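Local coordinates for protein putative sugar kinase PH1459 (PDB 3EWM) that probably phosphorylates a sugar such as fructose at the expense of ATP, a PfkB-type (ribokinase-like) carbohydrate kinase reaction, at residues L52-E63 with G78-I89; S209-G220 with L223-S234. All blocks are in the same frame, centred on the assembly; numbering follows the deposited sequence.

How the contacts relate
Contact 1 and contact 2 lie on opposite sides of the chain's centre, their centres about 35 Å apart and their nearest atoms about 19 Å apart, yet both belong to the nine-stranded mixed sheet of the kinase. Contact 1 comes first along the chain and pairs the edge strand 79-82 with strand 49-57, in the parallel part. Contact 2 follows and pairs strand 211-215, the last of the parallel run, with antiparallel strand 220-225, beyond which 228-233 forms the other edge. The two contacts therefore bracket one sheet: residues 209-234 hold ATP-binding positions, whereas 52-63 with 78-89 lies away from them and reaches the second subunit.

Contact 1. Residues L52-E63 with G78-I89; sequences LISKVGNDPFGE and GIVKDEKKHTGI
Both carboxylate oxygens of Asp59 bind Thr87, one the hydroxyl and the other the backbone N-H. Thr87 OG1 donates to Asp59 OD1 at 2.5 Å, on the syn side but 24° out of the carboxylate plane, while Thr87 N reaches the syn lone pair of Asp59 OD2 at 3.0 Å. OD1 also takes the N-H of Gly62, met nearly along its C-O axis, which makes Asp59 the N-cap of helix 60-71; its CG sits between the backbone N and carbonyl carbon (chi1 58°), and from there the carboxylate faces both the helix start and Thr87. The threonine hydroxyl accepts in turn from Gly57 N at 2.8 Å. Its CG2 leans on Phe61 CB, and the Phe61 ring receives Ile89 CG2 at its edge; the Phe61 ring also meets Phe91 of the second subunit edge-to-face.

These links tie up one end of a beta-alpha-beta unit, strand 49-57, helix 60-71 and strand 79-82, whose strands run parallel through the bonds Val80 N to Ser54 O, Val56 N to Val80 O and Asp82 N to Val56 O. On one face Val56 CG2 meets Ile79 CG2 at 3.9 Å, and Leu10 touches both. On the other, the extended Lys55 chain passes Val80 CB with its CG and ends in a salt bridge from NZ to Asp82 OD2 of 3.5 Å; NZ is also held by Asp116 and the carbonyl of Asn111. Farther along, Asn58 ND2 donates to the syn lone pair of Glu83 OE1 at 2.9 Å, with the amide and carboxylate planes turned 79° apart.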
loop_
_atom_site.group_PDB
_atom_site.type_symbol
_atom_site.label_atom_id
_atom_site.label_comp_id
_atom_site.label_asym_id
_atom_site.label_seq_id
_atom_site.Cartn_x
_atom_site.Cartn_y
_atom_site.Cartn_z
ATOM N N LEU A 52 -17.511 7.361 12.697
ATOM C CA LEU A 52 -16.266 6.643 12.677
ATOM C C LEU A 52 -15.127 7.570 13.041
ATOM O O LEU A 52 -14.973 8.653 12.480
ATOM C CB LEU A 52 -16.032 6.002 11.303
ATOM C CG LEU A 52 -14.690 5.277 11.119
ATOM C CD1 LEU A 52 -14.598 4.028 12.015
ATOM C CD2 LEU A 52 -14.531 4.918 9.650
ATOM N N ILE A 53 -14.347 7.136 14.012
ATOM C CA ILE A 53 -13.142 7.837 14.388
ATOM C C ILE A 53 -11.983 7.046 13.840
ATOM O O ILE A 53 -11.784 5.877 14.176
ATOM C CB ILE A 53 -13.033 7.989 15.913
ATOM C CG1 ILE A 53 -14.099 8.978 16.404
ATOM C CG2 ILE A 53 -11.578 8.423 16.330
ATOM C CD1 ILE A 53 -14.569 8.679 17.801
ATOM N N SER A 54 -11.219 7.696 12.977
ATOM C CA SER A 54 -10.105 7.063 12.337
ATOM C C SER A 54 -9.169 8.127 11.788
ATOM O O SER A 54 -9.312 9.327 12.088
ATOM C CB SER A 54 -10.569 6.123 11.227
ATOM O OG SER A 54 -9.489 5.291 10.855
ATOM N N LYS A 55 -8.209 7.687 10.984
ATOM C CA LYS A 55 -7.231 8.606 10.458
ATOM C C LYS A 55 -6.825 8.076 9.109
ATOM O O LYS A 55 -6.529 6.880 8.965
ATOM C CB LYS A 55 -6.015 8.698 11.395
ATOM C CG LYS A 55 -5.235 10.002 11.253
ATOM C CD LYS A 55 -4.173 10.105 12.320
ATOM C CE LYS A 55 -3.334 11.362 12.156
ATOM N NZ LYS A 55 -2.333 11.495 13.250
ATOM N N VAL A 56 -6.853 8.958 8.117
ATOM C CA VAL A 56 -6.433 8.591 6.754
ATOM C C VAL A 56 -5.318 9.540 6.346
ATOM O O VAL A 56 -5.026 10.511 7.053
ATOM C CB VAL A 56 -7.614 8.667 5.738
ATOM C CG1 VAL A 56 -8.666 7.601 6.043
ATOM C CG2 VAL A 56 -8.252 10.055 5.738
ATOM N N GLY A 57 -4.697 9.264 5.207
ATOM C CA GLY A 57 -3.693 10.153 4.671
ATOM C C GLY A 57 -4.394 11.317 4.005
ATOM O O GLY A 57 -5.530 11.198 3.523
ATOM N N ASN A 58 -3.711 12.449 3.970
ATOM C CA ASN A 58 -4.135 13.552 3.113
ATOM C C ASN A 58 -3.770 13.181 1.673
ATOM O O ASN A 58 -2.789 13.653 1.104
ATOM C CB ASN A 58 -3.488 14.876 3.548
ATOM C CG ASN A 58 -3.891 16.039 2.654
ATOM O OD1 ASN A 58 -4.917 15.986 1.950
ATOM N ND2 ASN A 58 -3.086 17.104 2.675
ATOM N N ASP A 59 -4.560 12.283 1.111
ATOM C CA ASP A 59 -4.285 11.723 -0.198
ATOM C C ASP A 59 -5.592 11.288 -0.853
ATOM O O ASP A 59 -6.640 11.317 -0.202
ATOM C CB ASP A 59 -3.214 10.622 -0.117
ATOM C CG ASP A 59 -3.577 9.466 0.818
ATOM O OD1 ASP A 59 -4.704 8.946 0.751
ATOM O OD2 ASP A 59 -2.687 9.044 1.590
ATOM N N PRO A 60 -5.546 10.908 -2.146
ATOM C CA PRO A 60 -6.757 10.534 -2.862
ATOM C C PRO A 60 -7.498 9.378 -2.205
ATOM O O PRO A 60 -8.718 9.302 -2.296
ATOM C CB PRO A 60 -6.233 10.084 -4.216
ATOM C CG PRO A 60 -4.965 10.904 -4.390
ATOM C CD PRO A 60 -4.363 10.842 -3.019
ATOM N N PHE A 61 -6.749 8.481 -1.571
ATOM C CA PHE A 61 -7.351 7.298 -0.969
ATOM C C PHE A 61 -8.093 7.685 0.291
ATOM O O PHE A 61 -9.163 7.163 0.572
ATOM C CB PHE A 61 -6.296 6.210 -0.718
ATOM C CG PHE A 61 -5.882 5.465 -1.975
ATOM C CD1 PHE A 61 -6.475 5.763 -3.220
ATOM C CD2 PHE A 61 -4.925 4.462 -1.917
ATOM C CE1 PHE A 61 -6.126 5.069 -4.373
ATOM C CE2 PHE A 61 -4.570 3.760 -3.068
ATOM C CZ PHE A 61 -5.169 4.064 -4.294
ATOM N N GLY A 62 -7.517 8.620 1.041
ATOM C CA GLY A 62 -8.186 9.205 2.204
ATOM C C GLY A 62 -9.472 9.893 1.804
ATOM O O GLY A 62 -10.519 9.696 2.435
ATOM N N GLU A 63 -9.404 10.707 0.752
ATOM C CA GLU A 63 -10.615 11.362 0.234
ATOM C C GLU A 63 -11.671 10.375 -0.206
ATOM O O GLU A 63 -12.827 10.552 0.101
ATOM C CB GLU A 63 -10.264 12.267 -0.940
ATOM C CG GLU A 63 -9.503 13.494 -0.501
ATOM C CD GLU A 63 -8.658 14.077 -1.610
ATOM O OE1 GLU A 63 -9.023 13.905 -2.796
ATOM O OE2 GLU A 63 -7.630 14.716 -1.288
ATOM N N GLY A 78 -14.997 12.818 12.613
ATOM C CA GLY A 78 -13.933 12.262 13.441
ATOM C C GLY A 78 -12.846 11.511 12.669
ATOM O O GLY A 78 -12.000 10.838 13.270
ATOM N N ILE A 79 -12.853 11.614 11.346
ATOM C CA ILE A 79 -11.753 11.070 10.559
ATOM C C ILE A 79 -10.733 12.168 10.307
ATOM O O ILE A 79 -11.037 13.180 9.669
ATOM C CB ILE A 79 -12.223 10.417 9.238
ATOM C CG1 ILE A 79 -13.263 9.331 9.528
ATOM C CG2 ILE A 79 -11.015 9.867 8.439
ATOM C CD1 ILE A 79 -13.959 8.831 8.307
ATOM N N VAL A 80 -9.526 11.958 10.823
ATOM C CA VAL A 80 -8.451 12.956 10.722
ATOM C C VAL A 80 -7.601 12.653 9.497
ATOM O O VAL A 80 -7.474 11.503 9.087
ATOM C CB VAL A 80 -7.587 12.965 12.010
ATOM C CG1 VAL A 80 -6.367 13.855 11.853
ATOM C CG2 VAL A 80 -8.424 13.407 13.193
ATOM N N LYS A 81 -7.054 13.693 8.884
ATOM C CA LYS A 81 -6.138 13.509 7.784
ATOM C C LYS A 81 -4.726 13.675 8.310
ATOM O O LYS A 81 -4.385 14.684 8.931
ATOM C CB LYS A 81 -6.411 14.498 6.653
ATOM C CG LYS A 81 -7.779 14.333 6.050
ATOM C CD LYS A 81 -7.905 15.114 4.743
ATOM C CE LYS A 81 -9.195 14.743 4.039
ATOM N NZ LYS A 81 -9.218 15.280 2.649
ATOM N N ASP A 82 -3.929 12.653 8.061
ATOM C CA ASP A 82 -2.535 12.619 8.441
ATOM C C ASP A 82 -1.699 13.209 7.309
ATOM O O ASP A 82 -1.757 12.758 6.164
ATOM C CB ASP A 82 -2.131 11.180 8.732
ATOM C CG ASP A 82 -0.863 11.082 9.539
ATOM O OD1 ASP A 82 0.083 11.854 9.274
ATOM O OD2 ASP A 82 -0.803 10.203 10.412
ATOM N N GLU A 83 -0.955 14.258 7.638
ATOM C CA GLU A 83 -0.056 14.880 6.675
ATOM C C GLU A 83 1.268 14.133 6.542
ATOM O O GLU A 83 2.048 14.413 5.636
ATOM C CB GLU A 83 0.194 16.345 7.074
ATOM C CG GLU A 83 -1.079 17.195 7.117
ATOM C CD GLU A 83 -1.728 17.379 5.751
ATOM O OE1 GLU A 83 -1.059 17.143 4.718
ATOM O OE2 GLU A 83 -2.913 17.769 5.710
ATOM N N LYS A 84 1.530 13.193 7.440
ATOM C CA LYS A 84 2.800 12.469 7.421
ATOM C C LYS A 84 2.693 10.976 7.076
ATOM O O LYS A 84 3.709 10.328 6.849
ATOM C CB LYS A 84 3.532 12.626 8.754
ATOM C CG LYS A 84 3.763 14.071 9.191
ATOM C CD LYS A 84 4.795 14.727 8.327
ATOM C CE LYS A 84 5.181 16.091 8.891
ATOM N NZ LYS A 84 5.899 16.896 7.860
ATOM N N LYS A 85 1.487 10.420 7.069
ATOM C CA LYS A 85 1.343 9.001 6.772
ATOM C C LYS A 85 0.292 8.873 5.693
ATOM O O LYS A 85 -0.597 9.695 5.598
ATOM C CB LYS A 85 0.953 8.167 8.005
ATOM C CG LYS A 85 1.877 8.279 9.237
ATOM C CD LYS A 85 3.260 7.730 9.013
ATOM C CE LYS A 85 4.106 7.839 10.296
ATOM N NZ LYS A 85 5.411 7.139 10.101
ATOM N N HIS A 86 0.436 7.860 4.857
ATOM C CA HIS A 86 -0.522 7.622 3.795
ATOM C C HIS A 86 -1.676 6.800 4.322
ATOM O O HIS A 86 -1.573 6.155 5.364
ATOM C CB HIS A 86 0.165 6.946 2.615
ATOM C CG HIS A 86 1.243 7.798 2.033
ATOM N ND1 HIS A 86 2.584 7.538 2.220
ATOM C CD2 HIS A 86 1.174 8.975 1.371
ATOM C CE1 HIS A 86 3.295 8.497 1.653
ATOM N NE2 HIS A 86 2.461 9.381 1.131
ATOM N N THR A 87 -2.774 6.866 3.590
ATOM C CA THR A 87 -3.969 6.131 3.910
ATOM C C THR A 87 -3.657 4.639 3.999
ATOM O O THR A 87 -2.908 4.094 3.183
ATOM C CB THR A 87 -5.020 6.405 2.832
ATOM O OG1 THR A 87 -5.382 7.798 2.874
ATOM C CG2 THR A 87 -6.246 5.561 3.056
ATOM N N GLY A 88 -4.219 3.994 5.010
ATOM C CA GLY A 88 -4.132 2.551 5.121
ATOM C C GLY A 88 -4.478 1.835 3.836
ATOM O O GLY A 88 -5.422 2.204 3.115
ATOM N N ILE A 89 -3.704 0.796 3.561
ATOM C CA ILE A 89 -3.967 -0.074 2.458
ATOM C C ILE A 89 -3.721 -1.509 2.907
ATOM O O ILE A 89 -2.859 -1.807 3.747
ATOM C CB ILE A 89 -3.090 0.241 1.197
ATOM C CG1 ILE A 89 -1.609 0.156 1.554
ATOM C CG2 ILE A 89 -3.498 1.592 0.502
ATOM C CD1 ILE A 89 -0.746 -0.038 0.363
HETATM O O HOH W 1 -16.807 10.719 12.620
HETATM O O HOH W 2 -6.000 5.129 6.928
HETATM O O HOH W 3 -6.955 14.814 1.092
#

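Contact 2. Residues S209-G220 with L223-S234; sequences SMLTAITLGPKG and LIKNETVVDVPS
Lys225 bends round to the carbonyl oxygen of Met210, a selenomethionine, and NZ donates to Met210 O at 2.7 Å, in the carbonyl plane and on a lone pair. The chain stays extended until a bend at its last torsion (chi4 56°) turns the ammonium back to that oxygen, with CD lying 3.3 Å from Met210 O as well. A water joins NZ to Ser209 O. A methionine in place of Lys225 would probably leave the Met210 carbonyl without its ammonium donor and this water without one of its partners.

Next to it Thr212 and Ile224 form an antiparallel hydrogen-bonded pair, Ile224 N reaching Thr212 O at 2.7 Å. On the same face Ile224 CD1 presses on Ile214 CG1 at 3.5 Å; on the other, Leu223 CD2 lies against Ala213 CB. At the far end Ser234 N donates to Lys219 O at 2.9 Å, from above the carbonyl plane. Gly220, an ATP-binding position like Thr215, sets its CA 3.4 Å from Val232 O, where a side chain would collide.

Strands 211-215 and 220-225 form a beta hairpin, and the type II' turn from Lys225 to Thr228 leads on to strand 228-233. Leu211 and Ala213 pack against helix 245-259, with Leu211 also touching helix 265-279, while Ile214 meets helix 193-200 and strand 188-192 pairs in parallel with 211-215 on its inner side, away from the hairpin partner 220-225.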
loop_
_atom_site.group_PDB
_atom_site.type_symbol
_atom_site.label_atom_id
_atom_site.label_comp_id
_atom_site.label_asym_id
_atom_site.label_seq_id
_atom_site.Cartn_x
_atom_site.Cartn_y
_atom_site.Cartn_z
ATOM N N SER A 209 -18.513 -8.064 29.589
ATOM C CA SER A 209 -19.140 -7.976 30.911
ATOM C C SER A 209 -20.670 -8.120 30.813
ATOM O O SER A 209 -21.332 -8.652 31.720
ATOM C CB SER A 209 -18.738 -6.663 31.591
ATOM O OG SER A 209 -19.291 -5.570 30.901
HETATM N N MSE A 210 -21.220 -7.678 29.686
HETATM C CA MSE A 210 -22.653 -7.681 29.470
HETATM C C MSE A 210 -23.088 -8.784 28.509
HETATM O O MSE A 210 -24.153 -9.387 28.685
HETATM C CB MSE A 210 -23.085 -6.321 28.938
HETATM C CG MSE A 210 -24.302 -6.332 28.029
HETATM SE SE MSE A 210 -24.866 -4.559 27.421
HETATM C CE MSE A 210 -25.585 -3.879 29.110
ATOM N N LEU A 211 -22.275 -9.029 27.480
ATOM C CA LEU A 211 -22.657 -9.948 26.412
ATOM C C LEU A 211 -21.474 -10.428 25.597
ATOM O O LEU A 211 -20.564 -9.668 25.262
ATOM C CB LEU A 211 -23.678 -9.282 25.478
ATOM C CG LEU A 211 -24.155 -10.111 24.287
ATOM C CD1 LEU A 211 -25.152 -11.147 24.766
ATOM C CD2 LEU A 211 -24.754 -9.225 23.209
ATOM N N THR A 212 -21.499 -11.705 25.257
ATOM C CA THR A 212 -20.472 -12.262 24.404
ATOM C C THR A 212 -21.153 -12.893 23.206
ATOM O O THR A 212 -22.116 -13.651 23.363
ATOM C CB THR A 212 -19.648 -13.319 25.161
ATOM O OG1 THR A 212 -19.199 -12.752 26.391
ATOM C CG2 THR A 212 -18.456 -13.746 24.355
ATOM N N ALA A 213 -20.653 -12.572 22.016
ATOM C CA ALA A 213 -21.141 -13.175 20.794
ATOM C C ALA A 213 -20.011 -14.010 20.256
ATOM O O ALA A 213 -18.936 -13.488 19.955
ATOM C CB ALA A 213 -21.562 -12.116 19.788
ATOM N N ILE A 214 -20.234 -15.320 20.184
ATOM C CA ILE A 214 -19.217 -16.211 19.666
ATOM C C ILE A 214 -19.687 -16.685 18.310
ATOM O O ILE A 214 -20.734 -17.323 18.203
ATOM C CB ILE A 214 -18.916 -17.432 20.605
ATOM C CG1 ILE A 214 -18.387 -16.985 21.980
ATOM C CG2 ILE A 214 -17.901 -18.370 19.960
ATOM C CD1 ILE A 214 -17.249 -15.960 21.958
ATOM N N THR A 215 -18.910 -16.365 17.281
ATOM C CA THR A 215 -19.242 -16.769 15.931
ATOM C C THR A 215 -18.733 -18.189 15.649
ATOM O O THR A 215 -17.640 -18.589 16.074
ATOM C CB THR A 215 -18.711 -15.758 14.891
ATOM O OG1 THR A 215 -17.282 -15.654 15.003
ATOM C CG2 THR A 215 -19.341 -14.368 15.121
ATOM N N LEU A 216 -19.550 -18.953 14.937
ATOM C CA LEU A 216 -19.175 -20.318 14.590
ATOM C C LEU A 216 -19.080 -20.472 13.064
ATOM O O LEU A 216 -19.324 -21.544 12.514
ATOM C CB LEU A 216 -20.136 -21.317 15.265
ATOM C CG LEU A 216 -20.569 -21.035 16.724
ATOM C CD1 LEU A 216 -21.788 -21.851 17.142
ATOM C CD2 LEU A 216 -19.441 -21.205 17.770
ATOM N N GLY A 217 -18.692 -19.385 12.398
ATOM C CA GLY A 217 -18.559 -19.340 10.944
ATOM C C GLY A 217 -19.902 -19.436 10.228
ATOM O O GLY A 217 -20.859 -18.755 10.603
ATOM N N PRO A 218 -19.973 -20.286 9.180
ATOM C CA PRO A 218 -21.231 -20.612 8.485
ATOM C C PRO A 218 -22.293 -21.280 9.363
ATOM O O PRO A 218 -23.481 -21.147 9.069
ATOM C CB PRO A 218 -20.781 -21.571 7.369
ATOM C CG PRO A 218 -19.318 -21.229 7.154
ATOM C CD PRO A 218 -18.815 -20.948 8.544
ATOM N N LYS A 219 -21.879 -21.981 10.418
ATOM C CA LYS A 219 -22.809 -22.712 11.296
ATOM C C LYS A 219 -23.739 -21.793 12.097
ATOM O O LYS A 219 -24.816 -22.201 12.535
ATOM C CB LYS A 219 -22.044 -23.610 12.261
ATOM C CG LYS A 219 -21.173 -24.656 11.580
ATOM C CD LYS A 219 -20.689 -25.694 12.580
ATOM C CE LYS A 219 -19.550 -26.538 12.003
ATOM N NZ LYS A 219 -18.204 -25.938 12.242
ATOM N N GLY A 220 -23.320 -20.549 12.279
ATOM C CA GLY A 220 -24.123 -19.590 13.009
ATOM C C GLY A 220 -23.312 -19.003 14.136
ATOM O O GLY A 220 -22.116 -18.794 13.992
ATOM N N LEU A 223 -24.871 -16.547 21.653
ATOM C CA LEU A 223 -24.875 -15.366 22.499
ATOM C C LEU A 223 -24.837 -15.808 23.934
ATOM O O LEU A 223 -25.653 -16.621 24.356
ATOM C CB LEU A 223 -26.106 -14.503 22.255
ATOM C CG LEU A 223 -26.242 -13.908 20.855
ATOM C CD1 LEU A 223 -27.506 -13.086 20.796
ATOM C CD2 LEU A 223 -25.023 -13.076 20.490
ATOM N N ILE A 224 -23.874 -15.281 24.672
ATOM C CA ILE A 224 -23.683 -15.650 26.066
ATOM C C ILE A 224 -23.880 -14.435 26.959
ATOM O O ILE A 224 -23.253 -13.385 26.764
ATOM C CB ILE A 224 -22.291 -16.252 26.296
ATOM C CG1 ILE A 224 -22.065 -17.419 25.342
ATOM C CG2 ILE A 224 -22.127 -16.700 27.760
ATOM C CD1 ILE A 224 -20.862 -17.245 24.486
ATOM N N LYS A 225 -24.772 -14.581 27.928
ATOM C CA LYS A 225 -24.886 -13.613 29.007
ATOM C C LYS A 225 -24.844 -14.368 30.320
ATOM O O LYS A 225 -25.689 -15.241 30.580
ATOM C CB LYS A 225 -26.148 -12.764 28.888
ATOM C CG LYS A 225 -26.225 -11.704 29.972
ATOM C CD LYS A 225 -27.083 -10.533 29.571
ATOM C CE LYS A 225 -27.016 -9.427 30.637
ATOM N NZ LYS A 225 -25.616 -8.964 30.929
ATOM N N ASN A 226 -23.837 -14.037 31.129
ATOM C CA ASN A 226 -23.527 -14.775 32.356
ATOM C C ASN A 226 -23.376 -16.260 32.062
ATOM O O ASN A 226 -22.416 -16.660 31.400
ATOM C CB ASN A 226 -24.574 -14.494 33.437
ATOM C CG ASN A 226 -24.754 -13.015 33.689
ATOM O OD1 ASN A 226 -25.875 -12.508 33.717
ATOM N ND2 ASN A 226 -23.642 -12.304 33.847
ATOM N N GLU A 227 -24.337 -17.064 32.521
ATOM C CA GLU A 227 -24.317 -18.508 32.301
ATOM C C GLU A 227 -25.218 -18.893 31.131
ATOM O O GLU A 227 -25.124 -20.013 30.620
ATOM C CB GLU A 227 -24.774 -19.264 33.560
ATOM C CG GLU A 227 -24.900 -18.404 34.826
ATOM C CD GLU A 227 -26.266 -17.741 34.959
ATOM O OE1 GLU A 227 -27.036 -18.147 35.860
ATOM O OE2 GLU A 227 -26.581 -16.826 34.161
ATOM N N THR A 228 -26.088 -17.968 30.722
ATOM C CA THR A 228 -27.044 -18.207 29.646
ATOM C C THR A 228 -26.338 -18.254 28.296
ATOM O O THR A 228 -25.617 -17.322 27.932
ATOM C CB THR A 228 -28.142 -17.121 29.587
ATOM O OG1 THR A 228 -28.677 -16.896 30.897
ATOM C CG2 THR A 228 -29.268 -17.537 28.628
ATOM N N VAL A 229 -26.538 -19.359 27.583
ATOM C CA VAL A 229 -26.052 -19.519 26.217
ATOM C C VAL A 229 -27.259 -19.656 25.287
ATOM O O VAL A 229 -28.096 -20.540 25.484
ATOM C CB VAL A 229 -25.128 -20.751 26.099
ATOM C CG1 VAL A 229 -24.652 -20.949 24.677
ATOM C CG2 VAL A 229 -23.944 -20.613 27.030
ATOM N N VAL A 230 -27.369 -18.753 24.312
ATOM C CA VAL A 230 -28.371 -18.863 23.247
ATOM C C VAL A 230 -27.663 -19.217 21.945
ATOM O O VAL A 230 -26.895 -18.410 21.396
ATOM C CB VAL A 230 -29.202 -17.566 23.079
ATOM C CG1 VAL A 230 -30.079 -17.626 21.805
ATOM C CG2 VAL A 230 -30.055 -17.310 24.324
ATOM N N ASP A 231 -27.890 -20.433 21.461
ATOM C CA ASP A 231 -27.321 -20.811 20.186
ATOM C C ASP A 231 -28.235 -20.414 19.047
ATOM O O ASP A 231 -29.442 -20.656 19.093
ATOM C CB ASP A 231 -26.908 -22.290 20.145
ATOM C CG ASP A 231 -25.453 -22.491 20.574
ATOM O OD1 ASP A 231 -24.600 -22.834 19.726
ATOM O OD2 ASP A 231 -25.144 -22.260 21.753
ATOM N N VAL A 232 -27.652 -19.768 18.040
ATOM C CA VAL A 232 -28.396 -19.320 16.872
ATOM C C VAL A 232 -27.807 -19.982 15.626
ATOM O O VAL A 232 -26.820 -19.484 15.069
ATOM C CB VAL A 232 -28.379 -17.768 16.728
ATOM C CG1 VAL A 232 -29.343 -17.325 15.630
ATOM C CG2 VAL A 232 -28.746 -17.071 18.059
ATOM N N PRO A 233 -28.390 -21.122 15.189
ATOM C CA PRO A 233 -27.878 -21.723 13.967
ATOM C C PRO A 233 -28.187 -20.835 12.785
ATOM O O PRO A 233 -29.172 -20.094 12.796
ATOM C CB PRO A 233 -28.641 -23.056 13.854
ATOM C CG PRO A 233 -29.815 -22.930 14.729
ATOM C CD PRO A 233 -29.494 -21.904 15.784
ATOM N N SER A 234 -27.328 -20.887 11.782
ATOM C CA SER A 234 -27.505 -20.052 10.611
ATOM C C SER A 234 -28.706 -20.506 9.798
ATOM O O SER A 234 -29.113 -21.673 9.836
ATOM C CB SER A 234 -26.253 -20.064 9.753
ATOM O OG SER A 234 -25.899 -21.403 9.473
HETATM O O HOH W 4 -21.738 -11.566 30.229
HETATM O O HOH W 5 -23.524 -10.032 32.435
HETATM O O HOH W 6 -21.153 -13.018 28.274
#